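PDB 5LMG: DNA topoisomerase 2-associated protein PAT1 from Saccharomyces cerevisiae, which promotes mRNA decapping and represses translation in yeast, with a C-terminal domain that binds the decapping enzyme Dcp2 and the exonuclease Xrn1. Local coordinates for residues D117-L122 with F178-G183; K123-I128 with K166-F171; Q187-N192 with N236-K241. The protein carries 2 engineered substitutions. All blocks are in the same frame, centred on the assembly; numbering follows the deposited sequence.

Interaction 1 of 3, residues D117-L122 with F178-G183; sequences DKQQKL and FIEIMG. With MG (magnesium ion), chain N.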
loop_
_atom_site.group_PDB
_atom_site.type_symbol
_atom_site.label_atom_id
_atom_site.label_comp_id
_atom_site.label_asym_id
_atom_site.label_seq_id
_atom_site.Cartn_x
_atom_site.Cartn_y
_atom_site.Cartn_z
ATOM N N ASP A 117 24.739 -2.569 -3.848
ATOM C CA ASP A 117 24.604 -2.766 -5.289
ATOM C C ASP A 117 23.212 -3.351 -5.590
ATOM O O ASP A 117 22.437 -3.576 -4.648
ATOM C CB ASP A 117 25.768 -3.587 -5.896
ATOM C CG ASP A 117 25.894 -5.049 -5.483
ATOM O OD1 ASP A 117 24.918 -5.605 -4.942
ATOM O OD2 ASP A 117 26.956 -5.638 -5.731
ATOM N N LYS A 118 22.890 -3.569 -6.883
ATOM C CA LYS A 118 21.590 -4.054 -7.344
ATOM C C LYS A 118 21.150 -5.387 -6.700
ATOM O O LYS A 118 20.036 -5.456 -6.166
ATOM C CB LYS A 118 21.559 -4.132 -8.885
ATOM C CG LYS A 118 20.182 -4.428 -9.483
ATOM C CD LYS A 118 20.285 -4.682 -10.981
ATOM C CE LYS A 118 19.201 -5.609 -11.476
ATOM N NZ LYS A 118 19.175 -5.700 -12.961
ATOM N N GLN A 119 22.013 -6.423 -6.741
ATOM C CA GLN A 119 21.698 -7.753 -6.198
ATOM C C GLN A 119 21.485 -7.748 -4.676
ATOM O O GLN A 119 20.654 -8.518 -4.180
ATOM C CB GLN A 119 22.726 -8.815 -6.618
ATOM C CG GLN A 119 22.695 -9.189 -8.123
ATOM C CD GLN A 119 21.328 -9.596 -8.652
ATOM O OE1 GLN A 119 20.756 -8.942 -9.530
ATOM N NE2 GLN A 119 20.765 -10.673 -8.122
ATOM N N GLN A 120 22.220 -6.883 -3.946
ATOM C CA GLN A 120 22.074 -6.728 -2.492
ATOM C C GLN A 120 20.701 -6.114 -2.168
ATOM O O GLN A 120 19.985 -6.642 -1.312
ATOM C CB GLN A 120 23.208 -5.866 -1.909
ATOM C CG GLN A 120 24.532 -6.611 -1.766
ATOM C CD GLN A 120 25.649 -5.693 -1.337
ATOM O OE1 GLN A 120 25.753 -4.545 -1.776
ATOM N NE2 GLN A 120 26.514 -6.179 -0.463
ATOM N N LYS A 121 20.323 -5.041 -2.904
ATOM C CA LYS A 121 19.041 -4.345 -2.796
ATOM C C LYS A 121 17.883 -5.311 -3.151
ATOM O O LYS A 121 16.844 -5.287 -2.495
ATOM C CB LYS A 121 19.010 -3.124 -3.728
ATOM C CG LYS A 121 19.923 -1.973 -3.328
ATOM C CD LYS A 121 19.944 -0.915 -4.426
ATOM C CE LYS A 121 20.789 0.274 -4.061
ATOM N NZ LYS A 121 20.763 1.301 -5.134
ATOM N N LEU A 122 18.071 -6.147 -4.199
ATOM C CA LEU A 122 17.083 -7.134 -4.637
ATOM C C LEU A 122 16.891 -8.206 -3.556
ATOM O O LEU A 122 15.751 -8.572 -3.274
ATOM C CB LEU A 122 17.493 -7.743 -5.998
ATOM C CG LEU A 122 16.431 -8.424 -6.894
ATOM C CD1 LEU A 122 16.521 -9.916 -6.816
ATOM C CD2 LEU A 122 15.013 -7.906 -6.681
ATOM N N PHE A 178 11.871 -7.714 -16.049
ATOM C CA PHE A 178 10.694 -8.588 -16.014
ATOM C C PHE A 178 10.849 -9.778 -15.052
ATOM O O PHE A 178 10.039 -9.916 -14.136
ATOM C CB PHE A 178 10.321 -9.051 -17.439
ATOM C CG PHE A 178 9.057 -9.877 -17.544
ATOM C CD1 PHE A 178 7.805 -9.272 -17.492
ATOM C CD2 PHE A 178 9.120 -11.253 -17.737
ATOM C CE1 PHE A 178 6.635 -10.034 -17.600
ATOM C CE2 PHE A 178 7.949 -12.014 -17.849
ATOM C CZ PHE A 178 6.715 -11.400 -17.777
ATOM N N ILE A 179 11.903 -10.601 -15.239
ATOM C CA ILE A 179 12.206 -11.781 -14.415
ATOM C C ILE A 179 12.202 -11.449 -12.906
ATOM O O ILE A 179 11.595 -12.183 -12.122
ATOM C CB ILE A 179 13.535 -12.463 -14.880
ATOM C CG1 ILE A 179 13.377 -13.100 -16.291
ATOM C CG2 ILE A 179 14.044 -13.501 -13.855
ATOM C CD1 ILE A 179 14.704 -13.293 -17.091
ATOM N N GLU A 180 12.869 -10.344 -12.521
ATOM C CA GLU A 180 13.007 -9.903 -11.136
ATOM C C GLU A 180 11.674 -9.485 -10.489
ATOM O O GLU A 180 11.395 -9.944 -9.380
ATOM C CB GLU A 180 14.080 -8.808 -11.015
ATOM C CG GLU A 180 15.500 -9.348 -11.169
ATOM C CD GLU A 180 16.591 -8.341 -11.485
ATOM O OE1 GLU A 180 16.262 -7.169 -11.783
ATOM O OE2 GLU A 180 17.780 -8.737 -11.476
ATOM N N ILE A 181 10.846 -8.663 -11.189
ATOM C CA ILE A 181 9.513 -8.228 -10.720
ATOM C C ILE A 181 8.590 -9.450 -10.576
ATOM O O ILE A 181 7.925 -9.583 -9.543
ATOM C CB ILE A 181 8.886 -7.119 -11.615
ATOM C CG1 ILE A 181 9.752 -5.848 -11.599
ATOM C CG2 ILE A 181 7.438 -6.788 -11.179
ATOM C CD1 ILE A 181 9.797 -5.128 -12.928
ATOM N N MET A 182 8.600 -10.361 -11.585
ATOM C CA MET A 182 7.812 -11.601 -11.562
ATOM C C MET A 182 8.226 -12.436 -10.350
ATOM O O MET A 182 7.355 -12.905 -9.614
ATOM C CB MET A 182 7.931 -12.397 -12.877
ATOM C CG MET A 182 7.291 -11.709 -14.093
ATOM S SD MET A 182 5.539 -11.277 -13.896
ATOM C CE MET A 182 5.630 -9.525 -14.023
ATOM N N GLY A 183 9.539 -12.494 -10.095
ATOM C CA GLY A 183 10.120 -13.167 -8.938
ATOM C C GLY A 183 9.557 -12.659 -7.615
ATOM O O GLY A 183 9.179 -13.462 -6.759
HETATM MG MG MG N . 27.612 -7.689 -5.577
HETATM O O HOH W 1 25.721 -8.346 -4.818
HETATM O O HOH W 2 28.378 -7.396 -3.417
#

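Interaction 2 of 3, residues K123-I128 with K166-F171; sequences KILQKI and KIIVSF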
loop_
_atom_site.group_PDB
_atom_site.type_symbol
_atom_site.label_atom_id
_atom_site.label_comp_id
_atom_site.label_asym_id
_atom_site.label_seq_id
_atom_site.Cartn_x
_atom_site.Cartn_y
_atom_site.Cartn_z
ATOM N N LYS A 123 17.991 -8.638 -2.894
ATOM C CA LYS A 123 17.954 -9.612 -1.787
ATOM C C LYS A 123 17.142 -9.094 -0.584
ATOM O O LYS A 123 16.444 -9.878 0.067
ATOM C CB LYS A 123 19.368 -9.996 -1.341
ATOM C CG LYS A 123 19.985 -11.115 -2.166
ATOM C CD LYS A 123 21.393 -11.441 -1.668
ATOM C CE LYS A 123 22.067 -12.526 -2.474
ATOM N NZ LYS A 123 21.489 -13.869 -2.196
ATOM N N ILE A 124 17.218 -7.782 -0.313
ATOM C CA ILE A 124 16.457 -7.118 0.756
ATOM C C ILE A 124 14.955 -7.176 0.427
ATOM O O ILE A 124 14.174 -7.605 1.276
ATOM C CB ILE A 124 16.970 -5.682 1.045
ATOM C CG1 ILE A 124 18.333 -5.748 1.805
ATOM C CG2 ILE A 124 15.915 -4.843 1.813
ATOM C CD1 ILE A 124 19.040 -4.444 2.084
ATOM N N LEU A 125 14.574 -6.786 -0.812
ATOM C CA LEU A 125 13.190 -6.806 -1.300
ATOM C C LEU A 125 12.632 -8.242 -1.253
ATOM O O LEU A 125 11.515 -8.440 -0.766
ATOM C CB LEU A 125 13.089 -6.249 -2.734
ATOM C CG LEU A 125 13.382 -4.766 -3.083
ATOM C CD1 LEU A 125 12.241 -4.167 -3.875
ATOM C CD2 LEU A 125 13.769 -3.896 -1.884
ATOM N N GLN A 126 13.428 -9.239 -1.719
ATOM C CA GLN A 126 13.081 -10.670 -1.699
ATOM C C GLN A 126 12.785 -11.115 -0.261
ATOM O O GLN A 126 11.769 -11.766 -0.037
ATOM C CB GLN A 126 14.207 -11.539 -2.293
ATOM C CG GLN A 126 14.299 -11.485 -3.819
ATOM C CD GLN A 126 15.452 -12.286 -4.387
ATOM O OE1 GLN A 126 16.585 -12.258 -3.892
ATOM N NE2 GLN A 126 15.214 -12.940 -5.508
ATOM N N LYS A 127 13.647 -10.727 0.710
ATOM C CA LYS A 127 13.477 -11.045 2.130
ATOM C C LYS A 127 12.153 -10.470 2.667
ATOM O O LYS A 127 11.376 -11.216 3.266
ATOM C CB LYS A 127 14.670 -10.514 2.959
ATOM C CG LYS A 127 14.736 -11.045 4.395
ATOM C CD LYS A 127 15.496 -12.360 4.479
ATOM C CE LYS A 127 14.596 -13.547 4.688
ATOM N NZ LYS A 127 15.335 -14.813 4.486
ATOM N N ILE A 128 11.904 -9.161 2.428
ATOM C CA ILE A 128 10.696 -8.436 2.849
ATOM C C ILE A 128 9.430 -9.148 2.337
ATOM O O ILE A 128 8.556 -9.459 3.144
ATOM C CB ILE A 128 10.744 -6.922 2.456
ATOM C CG1 ILE A 128 11.855 -6.162 3.236
ATOM C CG2 ILE A 128 9.361 -6.244 2.637
ATOM C CD1 ILE A 128 12.142 -4.712 2.743
ATOM N N LYS A 166 8.811 4.318 -0.511
ATOM C CA LYS A 166 9.505 5.253 -1.408
ATOM C C LYS A 166 10.789 4.594 -1.978
ATOM O O LYS A 166 11.093 4.766 -3.155
ATOM C CB LYS A 166 9.862 6.544 -0.638
ATOM C CG LYS A 166 10.200 7.758 -1.505
ATOM C CD LYS A 166 10.930 8.841 -0.698
ATOM C CE LYS A 166 10.046 9.609 0.262
ATOM N NZ LYS A 166 10.834 10.206 1.371
ATOM N N ILE A 167 11.517 3.829 -1.140
ATOM C CA ILE A 167 12.729 3.086 -1.510
ATOM C C ILE A 167 12.382 1.959 -2.515
ATOM O O ILE A 167 13.066 1.809 -3.520
ATOM C CB ILE A 167 13.440 2.530 -0.237
ATOM C CG1 ILE A 167 14.102 3.652 0.586
ATOM C CG2 ILE A 167 14.452 1.425 -0.573
ATOM C CD1 ILE A 167 14.449 3.240 2.029
ATOM N N ILE A 168 11.325 1.172 -2.225
ATOM C CA ILE A 168 10.884 0.066 -3.073
ATOM C C ILE A 168 10.498 0.592 -4.463
ATOM O O ILE A 168 11.037 0.094 -5.453
ATOM C CB ILE A 168 9.797 -0.790 -2.370
ATOM C CG1 ILE A 168 10.437 -1.574 -1.193
ATOM C CG2 ILE A 168 9.074 -1.726 -3.354
ATOM C CD1 ILE A 168 9.494 -2.148 -0.160
ATOM N N VAL A 169 9.643 1.645 -4.507
ATOM C CA VAL A 169 9.169 2.347 -5.707
ATOM C C VAL A 169 10.346 2.807 -6.575
ATOM O O VAL A 169 10.405 2.419 -7.736
ATOM C CB VAL A 169 8.192 3.517 -5.365
ATOM C CG1 VAL A 169 7.862 4.366 -6.593
ATOM C CG2 VAL A 169 6.909 2.995 -4.740
ATOM N N SER A 170 11.291 3.594 -6.002
ATOM C CA SER A 170 12.476 4.116 -6.697
ATOM C C SER A 170 13.363 3.008 -7.284
ATOM O O SER A 170 13.734 3.092 -8.456
ATOM C CB SER A 170 13.278 5.050 -5.791
ATOM O OG SER A 170 14.171 4.339 -4.945
ATOM N N PHE A 171 13.665 1.963 -6.486
ATOM C CA PHE A 171 14.462 0.826 -6.927
ATOM C C PHE A 171 13.810 0.035 -8.087
ATOM O O PHE A 171 14.512 -0.313 -9.033
ATOM C CB PHE A 171 14.821 -0.105 -5.748
ATOM C CG PHE A 171 15.470 -1.410 -6.163
ATOM C CD1 PHE A 171 16.799 -1.449 -6.567
ATOM C CD2 PHE A 171 14.745 -2.595 -6.164
ATOM C CE1 PHE A 171 17.391 -2.655 -6.967
ATOM C CE2 PHE A 171 15.337 -3.800 -6.567
ATOM C CZ PHE A 171 16.656 -3.821 -6.964
#

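Interaction 3 of 3, residues Q187-N192 with N236-K241; sequences QLIRNN and NEIYDK. With EDO (1,2-ethanediol), chain L.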
loop_
_atom_site.group_PDB
_atom_site.type_symbol
_atom_site.label_atom_id
_atom_site.label_comp_id
_atom_site.label_asym_id
_atom_site.label_seq_id
_atom_site.Cartn_x
_atom_site.Cartn_y
_atom_site.Cartn_z
ATOM N N GLN A 187 7.128 -14.520 -4.851
ATOM C CA GLN A 187 7.567 -14.554 -3.446
ATOM C C GLN A 187 6.398 -14.174 -2.522
ATOM O O GLN A 187 6.167 -14.841 -1.518
ATOM C CB GLN A 187 8.756 -13.596 -3.196
ATOM C CG GLN A 187 10.116 -14.097 -3.690
ATOM C CD GLN A 187 10.709 -15.227 -2.877
ATOM O OE1 GLN A 187 10.616 -15.272 -1.645
ATOM N NE2 GLN A 187 11.387 -16.141 -3.556
ATOM N N LEU A 188 5.632 -13.134 -2.906
ATOM C CA LEU A 188 4.474 -12.648 -2.160
ATOM C C LEU A 188 3.333 -13.680 -2.096
ATOM O O LEU A 188 2.870 -14.012 -1.008
ATOM C CB LEU A 188 3.999 -11.312 -2.767
ATOM C CG LEU A 188 2.760 -10.676 -2.151
ATOM C CD1 LEU A 188 3.055 -9.287 -1.681
ATOM C CD2 LEU A 188 1.618 -10.668 -3.146
ATOM N N ILE A 189 2.900 -14.189 -3.263
ATOM C CA ILE A 189 1.780 -15.123 -3.421
ATOM C C ILE A 189 2.045 -16.506 -2.775
ATOM O O ILE A 189 1.137 -17.074 -2.159
ATOM C CB ILE A 189 1.419 -15.207 -4.943
ATOM C CG1 ILE A 189 0.946 -13.833 -5.485
ATOM C CG2 ILE A 189 0.376 -16.269 -5.246
ATOM C CD1 ILE A 189 1.176 -13.643 -7.052
ATOM N N ARG A 190 3.279 -17.029 -2.899
ATOM C CA ARG A 190 3.639 -18.353 -2.387
ATOM C C ARG A 190 3.929 -18.438 -0.885
ATOM O O ARG A 190 3.744 -19.505 -0.296
ATOM C CB ARG A 190 4.835 -18.927 -3.168
ATOM C CG ARG A 190 4.504 -19.246 -4.604
ATOM C CD ARG A 190 5.729 -19.725 -5.348
ATOM N NE ARG A 190 5.371 -20.223 -6.672
ATOM C CZ ARG A 190 6.233 -20.370 -7.675
ATOM N NH1 ARG A 190 7.513 -20.049 -7.515
ATOM N NH2 ARG A 190 5.821 -20.843 -8.846
ATOM N N ASN A 191 4.408 -17.354 -0.278
ATOM C CA ASN A 191 4.817 -17.363 1.132
ATOM C C ASN A 191 3.850 -16.676 2.096
ATOM O O ASN A 191 4.126 -16.610 3.297
ATOM C CB ASN A 191 6.220 -16.766 1.255
ATOM C CG ASN A 191 7.239 -17.571 0.487
ATOM O OD1 ASN A 191 7.656 -18.655 0.904
ATOM N ND2 ASN A 191 7.593 -17.103 -0.700
ATOM N N ASN A 192 2.730 -16.159 1.579
ATOM C CA ASN A 192 1.766 -15.416 2.388
ATOM C C ASN A 192 0.334 -15.716 2.022
ATOM O O ASN A 192 0.040 -16.022 0.862
ATOM C CB ASN A 192 1.978 -13.903 2.182
ATOM C CG ASN A 192 3.352 -13.405 2.530
ATOM O OD1 ASN A 192 3.676 -13.188 3.701
ATOM N ND2 ASN A 192 4.190 -13.214 1.519
ATOM N N ASN A 236 0.475 -12.447 -17.512
ATOM C CA ASN A 236 -0.930 -12.876 -17.565
ATOM C C ASN A 236 -1.165 -14.082 -16.628
ATOM O O ASN A 236 -2.127 -14.083 -15.850
ATOM C CB ASN A 236 -1.370 -13.191 -19.005
ATOM C CG ASN A 236 -1.338 -11.995 -19.938
ATOM O OD1 ASN A 236 -0.685 -12.020 -20.986
ATOM N ND2 ASN A 236 -2.024 -10.914 -19.581
ATOM N N GLU A 237 -0.222 -15.051 -16.641
ATOM C CA GLU A 237 -0.245 -16.239 -15.782
ATOM C C GLU A 237 -0.109 -15.867 -14.280
ATOM O O GLU A 237 -0.870 -16.376 -13.452
ATOM C CB GLU A 237 0.856 -17.254 -16.199
ATOM C CG GLU A 237 0.726 -17.805 -17.613
ATOM C CD GLU A 237 -0.626 -18.394 -17.976
ATOM O OE1 GLU A 237 -1.145 -19.229 -17.198
ATOM O OE2 GLU A 237 -1.179 -17.999 -19.028
ATOM N N ILE A 238 0.851 -14.984 -13.940
ATOM C CA ILE A 238 1.122 -14.597 -12.562
ATOM C C ILE A 238 -0.015 -13.716 -12.003
ATOM O O ILE A 238 -0.426 -13.927 -10.857
ATOM C CB ILE A 238 2.547 -14.005 -12.397
ATOM C CG1 ILE A 238 3.592 -15.133 -12.692
ATOM C CG2 ILE A 238 2.739 -13.393 -10.984
ATOM C CD1 ILE A 238 5.007 -14.756 -12.699
ATOM N N TYR A 239 -0.566 -12.795 -12.829
ATOM C CA TYR A 239 -1.720 -11.962 -12.454
ATOM C C TYR A 239 -2.886 -12.894 -12.053
ATOM O O TYR A 239 -3.518 -12.670 -11.018
ATOM C CB TYR A 239 -2.162 -11.038 -13.621
ATOM C CG TYR A 239 -3.464 -10.309 -13.342
ATOM C CD1 TYR A 239 -4.697 -10.901 -13.629
ATOM C CD2 TYR A 239 -3.468 -9.048 -12.746
ATOM C CE1 TYR A 239 -5.899 -10.261 -13.322
ATOM C CE2 TYR A 239 -4.667 -8.397 -12.436
ATOM C CZ TYR A 239 -5.880 -9.004 -12.735
ATOM O OH TYR A 239 -7.071 -8.382 -12.435
ATOM N N ASP A 240 -3.156 -13.937 -12.879
ATOM C CA ASP A 240 -4.224 -14.893 -12.623
ATOM C C ASP A 240 -4.028 -15.674 -11.324
ATOM O O ASP A 240 -5.018 -15.936 -10.638
ATOM C CB ASP A 240 -4.459 -15.823 -13.816
ATOM C CG ASP A 240 -5.833 -16.456 -13.775
ATOM O OD1 ASP A 240 -6.843 -15.701 -13.850
ATOM O OD2 ASP A 240 -5.910 -17.694 -13.593
ATOM N N LYS A 241 -2.767 -16.022 -10.969
ATOM C CA LYS A 241 -2.455 -16.703 -9.697
ATOM C C LYS A 241 -2.790 -15.771 -8.512
ATOM O O LYS A 241 -3.406 -16.211 -7.532
ATOM C CB LYS A 241 -0.987 -17.152 -9.641
ATOM C CG LYS A 241 -0.678 -18.347 -10.544
ATOM C CD LYS A 241 0.815 -18.671 -10.558
ATOM C CE LYS A 241 1.304 -19.117 -11.929
ATOM N NZ LYS A 241 0.751 -20.442 -12.325
HETATM C C1 EDO L . -4.609 -12.507 -17.436
HETATM O O1 EDO L . -4.709 -13.326 -16.291
HETATM C C2 EDO L . -4.984 -11.060 -17.062
HETATM O O2 EDO L . -4.386 -10.153 -17.958
#

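Interaction 1 of 3, residues D117-L122 with F178-G183
The carboxylate of Glu180 is the flat group at the middle of this contact, met beyond its oxygens by Lys118 and at OE2 by Gln119. Lys118 CE reaches within 3.3 Å of Glu180 OE1 and lies almost as near OE2, while Lys118 NZ makes a loose salt bridge to Glu180 OE1 at 3.5 Å. The Gln119 amide is turned 38° from the carboxylate plane, and its OE1 stands 3.6 Å from Glu180 OE2, two oxygens that face each other with no hydrogen bond between them, the side chains crossing at about a right angle. One face of the Phe178 ring carries Met182 CG, 3.7 Å above its centre.

The helix starts run nearly parallel, at 19°, with axes 12.9 Å apart at closest. A lysine suits such a wide gap: with CG anti to the backbone N (chi1 -171°) and the chain extended, Lys118 spans it. One turn further along helix 118-130, Leu122 CG approaches Glu180 CG at 4.5 Å, so the glutamate's carboxylate meets polar side chains and its methylene the leucine. Asp117 and Gln120 form a capping box, in which Gln120 N donates to Asp117 OD1 at 3.1 Å. Asp117 OD2 binds a magnesium ion at 2.2 Å, and a water on the metal donates to OD1.

Glu180 N bonds to Asn177 OD1, and Glu180 OE1 has a second, local partner, so the carboxylate does not rely on Lys118 alone. Lys118, in a first turn, where the helix end probably disfavours positive charge, has the carboxylate to offset it.

Interaction 2 of 3, residues K123-I128 with K166-F171
Leu125 pushes its CD1 methyl against the ring of Phe171, coming in obliquely to reach CD2 at 3.7 Å, and its CG packs against the same part of the ring. The same methyl also meets Ile168 CG2 at 4.0 Å, while the second branch, Leu125 CD2, lies 4.1 Å from Ile168 CG1. One forked side chain thus touches two partners a turn apart on the facing helix. Leu125 and Ile168 lie alongside one another, pointing opposite ways, whereas the Phe171 ring reaches across with CG anti to its backbone N (chi1 171°).

Here helix 118-130 packs on helix 151-174 within the largely helical array of the Pat1 C-terminal domain, whose family is grouped in the TPR clan. All three touching residues are buried and apolar, as befits an interface between stacked helices. Ile168 also touches Leu206 and Ile209 of helix 201-216, so its branched side chain is shared with a third helix.

On the outer face Ser170, exposed, turns its hydroxyl back to its own helix: OG donates to Ile167 O at 3.1 Å, tilted 32° from the carbonyl plane. Phe171 N approaches that oxygen from the same face, giving Ile167 O two donors.

Interaction 3 of 3, residues Q187-N192 with N236-K241
In the helical array of this domain, helix 178-191 packs against helix 234-246, and Ile189 carries nearly all of this part of the contact, its methyls lying against backbone as well as side chain. Its CD1 comes 4.1 Å from the backbone oxygen Ile238 O and 4.2 Å from the side-chain methyl Ile238 CG2. The other branch, Ile189 CG2, lies 4.4 Å from Lys241 O. With CG1 beside the backbone N (chi1 -63°), the two arms of the isoleucine spread along about a turn of the opposite backbone, a use that suits a beta-branched residue. Lys241 starts out towards helix 178-191, but its chain then leads away. Its NZ is 6.2 Å from Arg190 NH2, and these like charges may disfavour a closer approach.

Two asparagines turn their amides back on the preceding backbone. Asn191 ND2 donates to Gln187 O at 2.8 Å and Asn192 ND2 to Leu188 O at 3.0 Å, each on a lone pair and nearly straight (164°). Short amide chains fit this task, folding back to reach carbonyls four residues earlier.

Across helix 234-246, a 1,2-ethanediol probably left from crystallisation donates through O1 to Asn236 O at 2.7 Å. Asn192 ND2 also reaches Phe129 O of helix 118-130, while Ile238 packs on Met182, Leu185 and Leu186; helix 234-246 also meets His292 of helix 290-322, through Asp240 and an edge-to-face stack with Tyr239.

Among the helices of these contacts, 118-130 comes first, and it supplies one side of both interaction 1 and interaction 2. Helix 151-174 returns to its later half, and interaction 2 closes the shorter loop. Helix 178-191 follows directly and comes back to the start of helix 118-130, so the loop of interaction 1 encloses that of interaction 2; the two meet where Phe171 packs on Lys121 and Leu122. Interaction 3 comes in series, joining the end of helix 178-191 to helix 234-246, and Met182 packing on Ile238 connects it with interaction 1. No loops cross, and helix 178-191 links the earlier helices to the later ones.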